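Local structure of uncharacterized protein Cgl0159 (Corynebacterium glutamicum, 3FOK) at residues Y70-L73 and E74-I78; N214-S217 and Y218-M221; P22-V25 and A26-F29; S135-D139 and R140-F144. The protein is of unknown function but folds as a TIM barrel, the eight-stranded parallel barrel of its superfamily, and assembles with other copies of itself. All blocks are in the same frame, centred on the assembly; numbering follows the deposited sequence.

Contact 1. Residues Y70-L73 and E74-I78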
loop_
_atom_site.group_PDB
_atom_site.type_symbol
_atom_site.label_atom_id
_atom_site.label_comp_id
_atom_site.label_asym_id
_atom_site.label_seq_id
_atom_site.Cartn_x
_atom_site.Cartn_y
_atom_site.Cartn_z
ATOM N N TYR A 70 -10.180 -3.348 36.554
ATOM C CA TYR A 70 -10.750 -2.555 37.638
ATOM C C TYR A 70 -9.687 -2.179 38.664
ATOM O O TYR A 70 -9.678 -1.059 39.171
ATOM C CB TYR A 70 -11.894 -3.314 38.301
ATOM C CG TYR A 70 -13.120 -3.398 37.422
ATOM C CD1 TYR A 70 -14.029 -2.342 37.359
ATOM C CD2 TYR A 70 -13.346 -4.513 36.615
ATOM C CE1 TYR A 70 -15.135 -2.398 36.510
ATOM C CE2 TYR A 70 -14.441 -4.576 35.766
ATOM C CZ TYR A 70 -15.330 -3.519 35.715
ATOM O OH TYR A 70 -16.409 -3.581 34.868
ATOM N N GLU A 71 -8.783 -3.106 38.963
ATOM C CA GLU A 71 -7.721 -2.816 39.920
ATOM C C GLU A 71 -6.709 -1.885 39.270
ATOM O O GLU A 71 -6.133 -1.029 39.933
ATOM C CB GLU A 71 -7.004 -4.091 40.365
ATOM C CG GLU A 71 -7.899 -5.157 40.949
ATOM C CD GLU A 71 -7.112 -6.232 41.677
ATOM O OE1 GLU A 71 -5.950 -6.484 41.288
ATOM O OE2 GLU A 71 -7.661 -6.832 42.627
ATOM N N LEU A 72 -6.493 -2.058 37.971
ATOM C CA LEU A 72 -5.551 -1.216 37.248
ATOM C C LEU A 72 -6.028 0.224 37.374
ATOM O O LEU A 72 -5.248 1.121 37.681
ATOM C CB LEU A 72 -5.498 -1.609 35.769
ATOM C CG LEU A 72 -4.231 -1.262 34.972
ATOM C CD1 LEU A 72 -4.546 -1.338 33.487
ATOM C CD2 LEU A 72 -3.731 0.131 35.322
ATOM N N LEU A 73 -7.322 0.436 37.146
ATOM C CA LEU A 73 -7.901 1.768 37.240
ATOM C C LEU A 73 -7.797 2.327 38.658
ATOM O O LEU A 73 -7.516 3.511 38.838
ATOM C CB LEU A 73 -9.363 1.743 36.777
ATOM C CG LEU A 73 -9.581 1.503 35.274
ATOM C CD1 LEU A 73 -11.067 1.364 34.972
ATOM C CD2 LEU A 73 -8.983 2.653 34.483
ATOM N N GLU A 74 -8.013 1.479 39.661
ATOM C CA GLU A 74 -7.923 1.917 41.052
ATOM C C GLU A 74 -6.500 2.371 41.353
ATOM O O GLU A 74 -6.277 3.458 41.889
ATOM C CB GLU A 74 -8.293 0.778 42.008
ATOM C CG GLU A 74 -9.496 1.058 42.906
ATOM C CD GLU A 74 -9.349 2.328 43.731
ATOM O OE1 GLU A 74 -8.401 2.423 44.542
ATOM O OE2 GLU A 74 -10.190 3.235 43.568
ATOM N N ARG A 75 -5.535 1.528 41.006
ATOM C CA ARG A 75 -4.134 1.840 41.240
ATOM C C ARG A 75 -3.764 3.135 40.520
ATOM O O ARG A 75 -2.947 3.911 41.003
ATOM C CB ARG A 75 -3.264 0.674 40.764
ATOM C CG ARG A 75 -3.723 -0.668 41.328
ATOM C CD ARG A 75 -2.936 -1.835 40.764
ATOM N NE ARG A 75 -1.727 -2.103 41.532
ATOM C CZ ARG A 75 -1.661 -2.948 42.555
ATOM N NH1 ARG A 75 -2.735 -3.622 42.938
ATOM N NH2 ARG A 75 -0.515 -3.114 43.202
HETATM N N MSE A 76 -4.387 3.365 39.368
HETATM C CA MSE A 76 -4.142 4.575 38.590
HETATM C C MSE A 76 -4.751 5.774 39.310
HETATM O O MSE A 76 -4.117 6.821 39.443
HETATM C CB MSE A 76 -4.756 4.449 37.188
HETATM C CG MSE A 76 -3.740 4.419 36.051
HETATM SE SE MSE A 76 -2.636 6.004 35.968
HETATM C CE MSE A 76 -1.351 5.511 37.307
ATOM N N ALA A 77 -5.989 5.609 39.770
ATOM C CA ALA A 77 -6.696 6.669 40.478
ATOM C C ALA A 77 -5.890 7.117 41.691
ATOM O O ALA A 77 -5.802 8.311 41.982
ATOM C CB ALA A 77 -8.065 6.179 40.914
ATOM N N ILE A 78 -5.301 6.153 42.395
ATOM C CA ILE A 78 -4.496 6.456 43.569
ATOM C C ILE A 78 -3.299 7.306 43.162
ATOM O O ILE A 78 -3.051 8.366 43.740
ATOM C CB ILE A 78 -3.990 5.164 44.247
ATOM C CG1 ILE A 78 -5.171 4.404 44.858
ATOM C CG2 ILE A 78 -2.956 5.499 45.314
ATOM C CD1 ILE A 78 -4.791 3.076 45.480
#
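Y70 and E74 lie one turn apart on helix 69-81, the helix of the beta-alpha-beta unit that joins strands 44-48 and 87-90 of the TIM barrel. The carbonyl of Y70 is taken up by the amide of E74, O to N 3.1 Å. Further along, L72 O receives M76 N at 2.9 Å and L73 O receives A77 N at 2.8 Å, so the i to i+4 bonds satisfy these carbonyls and amides on a stretch where L72, L73, selenomethionine M76 and A77 are buried. L72 and M76 face helix 92-100 and the loop at L277 and Y278, while L73 also packs on T237 of a neighbouring subunit and A77 on I5; apolar side chains suit both places. CD2 of L72 approaches CG of M76 to 4.3 Å. The polar ends find their partners further off. E74 bends at chi2 (-55°), carrying its carboxylate away from the turn to accept the amide of I6 through OE2. The hydroxyl of Y70 bonds to R15, and its ring makes a T-shaped stack with F11, tying the helix to the N-terminal part of the chain. E71, which is exposed, and R75, which also leans on Y278 and V284, set opposite charges a turn apart, probably a mild attraction, since E71 OE1 and R75 NH1 remain 4.6 Å from each other.

Contact 2. Residues N214-S217 and Y218-M221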
loop_
_atom_site.group_PDB
_atom_site.type_symbol
_atom_site.label_atom_id
_atom_site.label_comp_id
_atom_site.label_asym_id
_atom_site.label_seq_id
_atom_site.Cartn_x
_atom_site.Cartn_y
_atom_site.Cartn_z
ATOM N N ASN A 214 9.940 14.852 9.682
ATOM C CA ASN A 214 10.374 15.927 8.798
ATOM C C ASN A 214 10.475 17.245 9.549
ATOM O O ASN A 214 10.698 18.301 8.960
ATOM C CB ASN A 214 9.400 16.070 7.625
ATOM C CG ASN A 214 8.009 16.503 8.061
ATOM O OD1 ASN A 214 7.121 16.690 7.231
ATOM N ND2 ASN A 214 7.815 16.669 9.359
ATOM N N ASP A 215 10.309 17.161 10.861
ATOM C CA ASP A 215 10.371 18.313 11.748
ATOM C C ASP A 215 10.536 17.715 13.141
ATOM O O ASP A 215 9.613 17.099 13.665
ATOM C CB ASP A 215 9.055 19.092 11.677
ATOM C CG ASP A 215 9.037 20.313 12.586
ATOM O OD1 ASP A 215 9.896 20.405 13.488
ATOM O OD2 ASP A 215 8.154 21.178 12.397
ATOM N N SER A 216 11.709 17.865 13.738
ATOM C CA SER A 216 11.906 17.321 15.072
ATOM C C SER A 216 12.027 18.421 16.108
ATOM O O SER A 216 13.009 18.490 16.840
ATOM C CB SER A 216 13.140 16.413 15.102
ATOM O OG SER A 216 12.768 15.058 15.377
ATOM N N SER A 217 11.020 19.285 16.155
ATOM C CA SER A 217 11.005 20.389 17.101
ATOM C C SER A 217 9.988 20.138 18.206
ATOM O O SER A 217 9.866 20.927 19.137
ATOM C CB SER A 217 10.680 21.705 16.387
ATOM O OG SER A 217 9.359 21.705 15.868
ATOM N N TYR A 218 9.260 19.036 18.097
ATOM C CA TYR A 218 8.263 18.680 19.095
ATOM C C TYR A 218 8.500 17.287 19.638
ATOM O O TYR A 218 7.635 16.725 20.313
ATOM C CB TYR A 218 6.852 18.738 18.506
ATOM C CG TYR A 218 6.270 20.121 18.498
ATOM C CD1 TYR A 218 6.583 21.022 17.484
ATOM C CD2 TYR A 218 5.457 20.556 19.546
ATOM C CE1 TYR A 218 6.107 22.331 17.513
ATOM C CE2 TYR A 218 4.976 21.859 19.591
ATOM C CZ TYR A 218 5.309 22.743 18.571
ATOM O OH TYR A 218 4.860 24.039 18.623
ATOM N N THR A 219 9.667 16.720 19.365
ATOM C CA THR A 219 9.921 15.371 19.833
ATOM C C THR A 219 10.746 15.281 21.110
ATOM O O THR A 219 11.750 15.968 21.279
ATOM C CB THR A 219 10.569 14.506 18.721
ATOM O OG1 THR A 219 11.982 14.438 18.922
ATOM C CG2 THR A 219 10.286 15.106 17.350
ATOM N N TRP A 220 10.277 14.422 22.007
ATOM C CA TRP A 220 10.908 14.163 23.292
ATOM C C TRP A 220 11.449 12.742 23.262
ATOM O O TRP A 220 11.114 11.956 22.381
ATOM C CB TRP A 220 9.881 14.260 24.424
ATOM C CG TRP A 220 9.414 15.639 24.745
ATOM C CD1 TRP A 220 8.912 16.559 23.875
ATOM C CD2 TRP A 220 9.378 16.248 26.039
ATOM N NE1 TRP A 220 8.562 17.708 24.545
ATOM C CE2 TRP A 220 8.838 17.545 25.878
ATOM C CE3 TRP A 220 9.746 15.824 27.325
ATOM C CZ2 TRP A 220 8.659 18.423 26.950
ATOM C CZ3 TRP A 220 9.567 16.697 28.396
ATOM C CH2 TRP A 220 9.029 17.983 28.199
HETATM N N MSE A 221 12.277 12.416 24.241
HETATM C CA MSE A 221 12.850 11.087 24.348
HETATM C C MSE A 221 12.404 10.480 25.670
HETATM O O MSE A 221 12.301 11.169 26.683
HETATM C CB MSE A 221 14.382 11.148 24.318
HETATM C CG MSE A 221 14.989 11.583 22.996
HETATM SE SE MSE A 221 14.947 10.207 21.634
HETATM C CE MSE A 221 13.598 10.943 20.480
HETATM O O HOH W 1 8.572 17.275 16.122
#
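D215 and Y218 are joined through one water, which donates to D215 O at 2.7 Å and accepts from Y218 N at 2.7 Å, so the turn entering strand 219-224 is bridged without a direct bond. With CG anti to the backbone N (chi1 180°), the carboxylate of D215 is carried to S217: OD1 takes the hydroxyl of S217 on its syn side, OG to OD1 2.8 Å, and, in a weak bond, the amide of S217, the link of an Asx turn. Its OD2 makes a salt bridge to R140 of a neighbouring subunit. Next comes S216, small enough to be buried here; its OG bonds to A210 O at the end of helix 199-210 and lies 3.2 Å from the methyl CG2 of T219. S217 ends the segment. Its OG stands between the backbone N and the carbonyl carbon (chi1 66°), where it can serve D215 and lie obliquely by the Y218 ring, 3.3 Å from CD1. Beyond the turn S217 packs on V25 of the neighbouring subunit. Hydroxyls and one water thus supply the partners that a short buried turn lacks; OD1 bonds the serine and OD2 the neighbouring arginine, so one aspartate probably links the turn's shape to the interface.

Contact 3. Residues P22-V25 and A26-F29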
loop_
_atom_site.group_PDB
_atom_site.type_symbol
_atom_site.label_atom_id
_atom_site.label_comp_id
_atom_site.label_asym_id
_atom_site.label_seq_id
_atom_site.Cartn_x
_atom_site.Cartn_y
_atom_site.Cartn_z
ATOM N N PRO A 22 -22.764 6.508 25.380
ATOM C CA PRO A 22 -21.392 6.563 24.867
ATOM C C PRO A 22 -20.900 7.962 24.509
ATOM O O PRO A 22 -19.708 8.247 24.598
ATOM C CB PRO A 22 -21.442 5.633 23.655
ATOM C CG PRO A 22 -22.837 5.823 23.158
ATOM C CD PRO A 22 -23.637 5.779 24.441
ATOM N N THR A 23 -21.816 8.831 24.100
ATOM C CA THR A 23 -21.450 10.193 23.733
ATOM C C THR A 23 -20.875 10.966 24.910
ATOM O O THR A 23 -20.113 11.915 24.725
ATOM C CB THR A 23 -22.662 10.968 23.193
ATOM O OG1 THR A 23 -23.752 10.854 24.114
ATOM C CG2 THR A 23 -23.078 10.427 21.838
HETATM N N MSE A 24 -21.233 10.555 26.120
HETATM C CA MSE A 24 -20.746 11.230 27.312
HETATM C C MSE A 24 -19.255 11.039 27.549
HETATM O O MSE A 24 -18.623 11.866 28.207
HETATM C CB MSE A 24 -21.541 10.784 28.542
HETATM C CG MSE A 24 -22.994 11.241 28.523
HETATM SE SE MSE A 24 -23.199 13.098 27.977
HETATM C CE MSE A 24 -24.120 12.822 26.292
ATOM N N VAL A 25 -18.685 9.959 27.021
ATOM C CA VAL A 25 -17.255 9.743 27.198
ATOM C C VAL A 25 -16.513 10.924 26.575
ATOM O O VAL A 25 -15.714 11.584 27.232
ATOM C CB VAL A 25 -16.785 8.436 26.524
ATOM C CG1 VAL A 25 -15.287 8.258 26.724
ATOM C CG2 VAL A 25 -17.541 7.256 27.104
ATOM N N ALA A 26 -16.801 11.196 25.308
ATOM C CA ALA A 26 -16.161 12.298 24.601
ATOM C C ALA A 26 -16.520 13.646 25.218
ATOM O O ALA A 26 -15.674 14.536 25.315
ATOM C CB ALA A 26 -16.561 12.277 23.130
ATOM N N GLU A 27 -17.772 13.795 25.641
ATOM C CA GLU A 27 -18.220 15.046 26.235
ATOM C C GLU A 27 -17.473 15.348 27.531
ATOM O O GLU A 27 -16.973 16.455 27.718
ATOM C CB GLU A 27 -19.729 15.003 26.485
ATOM C CG GLU A 27 -20.362 16.380 26.643
ATOM C CD GLU A 27 -21.873 16.362 26.462
ATOM O OE1 GLU A 27 -22.341 15.806 25.442
ATOM O OE2 GLU A 27 -22.591 16.912 27.326
ATOM N N ARG A 28 -17.391 14.367 28.424
ATOM C CA ARG A 28 -16.684 14.559 29.684
ATOM C C ARG A 28 -15.206 14.791 29.428
ATOM O O ARG A 28 -14.530 15.486 30.185
ATOM C CB ARG A 28 -16.863 13.340 30.590
ATOM C CG ARG A 28 -18.121 13.383 31.440
ATOM C CD ARG A 28 -18.443 12.021 32.026
ATOM N NE ARG A 28 -19.518 12.097 33.007
ATOM C CZ ARG A 28 -19.361 12.542 34.251
ATOM N NH1 ARG A 28 -18.165 12.948 34.666
ATOM N NH2 ARG A 28 -20.400 12.585 35.080
ATOM N N PHE A 29 -14.711 14.212 28.345
ATOM C CA PHE A 29 -13.309 14.349 27.985
ATOM C C PHE A 29 -12.991 15.792 27.601
ATOM O O PHE A 29 -11.964 16.336 27.995
ATOM C CB PHE A 29 -12.982 13.426 26.808
ATOM C CG PHE A 29 -11.546 13.003 26.745
ATOM C CD1 PHE A 29 -10.524 13.940 26.824
ATOM C CD2 PHE A 29 -11.216 11.661 26.600
ATOM C CE1 PHE A 29 -9.189 13.549 26.759
ATOM C CE2 PHE A 29 -9.884 11.257 26.534
ATOM C CZ PHE A 29 -8.868 12.204 26.614
HETATM O O HOH W 2 -18.022 9.500 22.966
#
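Selenomethionine M24 and E27 lie side by side on helix 23-30, pointing the same way. The selenium and terminal methyl of M24 brush the carboxylate of E27, with SE 3.8 Å and CE 3.6 Å from OE1. M24 gets there by bending at chi2 (-44°), whereas E27 runs extended, its CG anti to the backbone N (chi1 -160°). Beneath them the backbone sets the spacing: T23 O accepts E27 N at 3.1 Å, M24 O accepts R28 N at 2.8 Å, and V25 O accepts F29 N at 3.0 Å. One residue earlier a water stands in for the direct link, donating to P22 O and accepting from A26 N at 3.1 Å. P22, which has no amide hydrogen to donate, suits a place near the start of the helix, where no earlier carbonyl of the helix awaits one. On the inner side, V25 and F29 are apolar and buried against helix 92-100 and R140, with the small A26 leaving room for that arginine. Charged E27 and R28 keep to the solvent side, while M24 and R28 also touch M17. T23 meets Y218 of a neighbouring subunit. This is an amphipathic helix preceding the first barrel strand and laid against the outer helices of a TIM barrel.

Contact 4. Residues S135-D139 and R140-F144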
loop_
_atom_site.group_PDB
_atom_site.type_symbol
_atom_site.label_atom_id
_atom_site.label_comp_id
_atom_site.label_asym_id
_atom_site.label_seq_id
_atom_site.Cartn_x
_atom_site.Cartn_y
_atom_site.Cartn_z
ATOM N N SER A 135 -4.897 12.843 14.790
ATOM C CA SER A 135 -6.241 13.347 14.556
ATOM C C SER A 135 -7.136 13.251 15.792
ATOM O O SER A 135 -7.728 14.243 16.217
ATOM C CB SER A 135 -6.891 12.583 13.401
ATOM O OG SER A 135 -8.290 12.823 13.355
ATOM N N SER A 136 -7.232 12.058 16.371
ATOM C CA SER A 136 -8.080 11.857 17.541
ATOM C C SER A 136 -7.540 12.542 18.793
ATOM O O SER A 136 -8.310 12.941 19.665
ATOM C CB SER A 136 -8.262 10.363 17.824
ATOM O OG SER A 136 -7.077 9.793 18.350
HETATM N N MSE A 137 -6.222 12.676 18.888
HETATM C CA MSE A 137 -5.629 13.321 20.049
HETATM C C MSE A 137 -5.926 14.815 20.012
HETATM O O MSE A 137 -6.313 15.406 21.021
HETATM C CB MSE A 137 -4.126 13.073 20.079
HETATM C CG MSE A 137 -3.763 11.609 20.212
HETATM SE SE MSE A 137 -1.905 11.313 20.671
HETATM C CE MSE A 137 -2.146 10.954 22.519
ATOM N N VAL A 138 -5.749 15.424 18.844
ATOM C CA VAL A 138 -6.027 16.842 18.695
ATOM C C VAL A 138 -7.501 17.101 19.006
ATOM O O VAL A 138 -7.834 18.021 19.748
ATOM C CB VAL A 138 -5.716 17.325 17.261
ATOM C CG1 VAL A 138 -6.273 18.725 17.047
ATOM C CG2 VAL A 138 -4.220 17.318 17.030
ATOM N N ASP A 139 -8.374 16.279 18.436
ATOM C CA ASP A 139 -9.811 16.415 18.648
ATOM C C ASP A 139 -10.231 16.236 20.103
ATOM O O ASP A 139 -11.073 16.972 20.615
ATOM C CB ASP A 139 -10.567 15.395 17.800
ATOM C CG ASP A 139 -12.043 15.322 18.161
ATOM O OD1 ASP A 139 -12.779 16.296 17.877
ATOM O OD2 ASP A 139 -12.466 14.297 18.740
ATOM N N ARG A 140 -9.636 15.254 20.765
ATOM C CA ARG A 140 -9.969 14.940 22.149
ATOM C C ARG A 140 -9.306 15.869 23.155
ATOM O O ARG A 140 -9.819 16.075 24.258
ATOM C CB ARG A 140 -9.560 13.505 22.457
ATOM C CG ARG A 140 -10.489 12.793 23.392
ATOM C CD ARG A 140 -11.785 12.449 22.701
ATOM N NE ARG A 140 -12.291 11.173 23.192
ATOM C CZ ARG A 140 -13.246 10.467 22.597
ATOM N NH1 ARG A 140 -13.812 10.912 21.478
ATOM N NH2 ARG A 140 -13.618 9.299 23.114
ATOM N N GLY A 141 -8.154 16.413 22.781
ATOM C CA GLY A 141 -7.452 17.306 23.675
ATOM C C GLY A 141 -6.346 16.643 24.471
ATOM O O GLY A 141 -5.937 17.177 25.502
ATOM N N VAL A 142 -5.859 15.483 24.032
ATOM C CA VAL A 142 -4.775 14.857 24.779
ATOM C C VAL A 142 -3.600 15.811 24.578
ATOM O O VAL A 142 -3.483 16.456 23.537
ATOM C CB VAL A 142 -4.407 13.446 24.252
ATOM C CG1 VAL A 142 -5.666 12.653 23.945
ATOM C CG2 VAL A 142 -3.507 13.563 23.061
ATOM N N ASP A 143 -2.726 15.889 25.569
ATOM C CA ASP A 143 -1.605 16.816 25.521
ATOM C C ASP A 143 -0.293 16.310 24.951
ATOM O O ASP A 143 0.551 17.106 24.535
ATOM C CB ASP A 143 -1.319 17.335 26.935
ATOM C CG ASP A 143 -2.583 17.653 27.714
ATOM O OD1 ASP A 143 -3.219 16.714 28.249
ATOM O OD2 ASP A 143 -2.945 18.847 27.784
ATOM N N PHE A 144 -0.126 14.997 24.911
ATOM C CA PHE A 144 1.140 14.415 24.489
ATOM C C PHE A 144 0.940 13.108 23.723
ATOM O O PHE A 144 0.001 12.361 24.003
ATOM C CB PHE A 144 1.921 14.119 25.764
ATOM C CG PHE A 144 3.350 14.558 25.748
ATOM C CD1 PHE A 144 4.242 14.073 24.798
ATOM C CD2 PHE A 144 3.831 15.375 26.769
ATOM C CE1 PHE A 144 5.598 14.389 24.872
ATOM C CE2 PHE A 144 5.179 15.696 26.851
ATOM C CZ PHE A 144 6.066 15.200 25.903
#
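One carbonyl oxygen, M137 O, takes two backbone amides as helix 134-140 ends: G141 N at 2.7 Å and V142 N at 3.0 Å, which reach it from opposite faces of its plane. The second of these, an i to i+5 bond, becomes possible because G141 turns the chain with positive phi (97°). Those backbone angles bring the place of a beta carbon close to the preceding carbonyl oxygen, so glycine fits this first residue past the helix. The last helical link before it is R140 N to S136 O, 2.9 Å. Such a glycine-ended helix is how the barrel's beta-alpha-beta unit here, strand 108-112, helix 134-140 and strand 144-151, turns the chain back toward the sheet. V142 then points at the helix it has just left, and its side chain crosses that of selenomethionine M137 at about a right angle. Both are buried and apolar, as suits a contact inside the fold; CG1 of V142 sits 4.0 Å from CA of M137, while the M137 methyl and CG2 of V142 are placed too close to be trusted. R140 is bent at chi2 (73°), which leads its guanidinium away from the turn to a salt bridge with D215 of a neighbouring subunit, past V25, A26 and F29 of helix 23-30. D139 OD2 is nearby but lies 4.6 Å from R140 NH1, too far for a salt bridge.

In the fold
Along the chain the order is contact 3, contact 1, contact 4, contact 2. Contact 3 belongs to helix 23-30, which precedes the first barrel strand, and the others to the TIM barrel's helices, loops and strands. Contacts 3 and 4 are close, centres about 14 Å apart, and touch where F29 and A26 lie on R140. Contacts 4 and 2, centres about 17 Å apart, meet through a T-shaped pair, F144 and W220, at the starts of two barrel strands. The centres of contacts 1 and 2 are about 32 Å apart, on opposite sides of the chain's centre. Contacts 1, 3 and 4 face one neighbouring subunit and contact 2 another, consistent with head-to-tail association within the five-chain assembly.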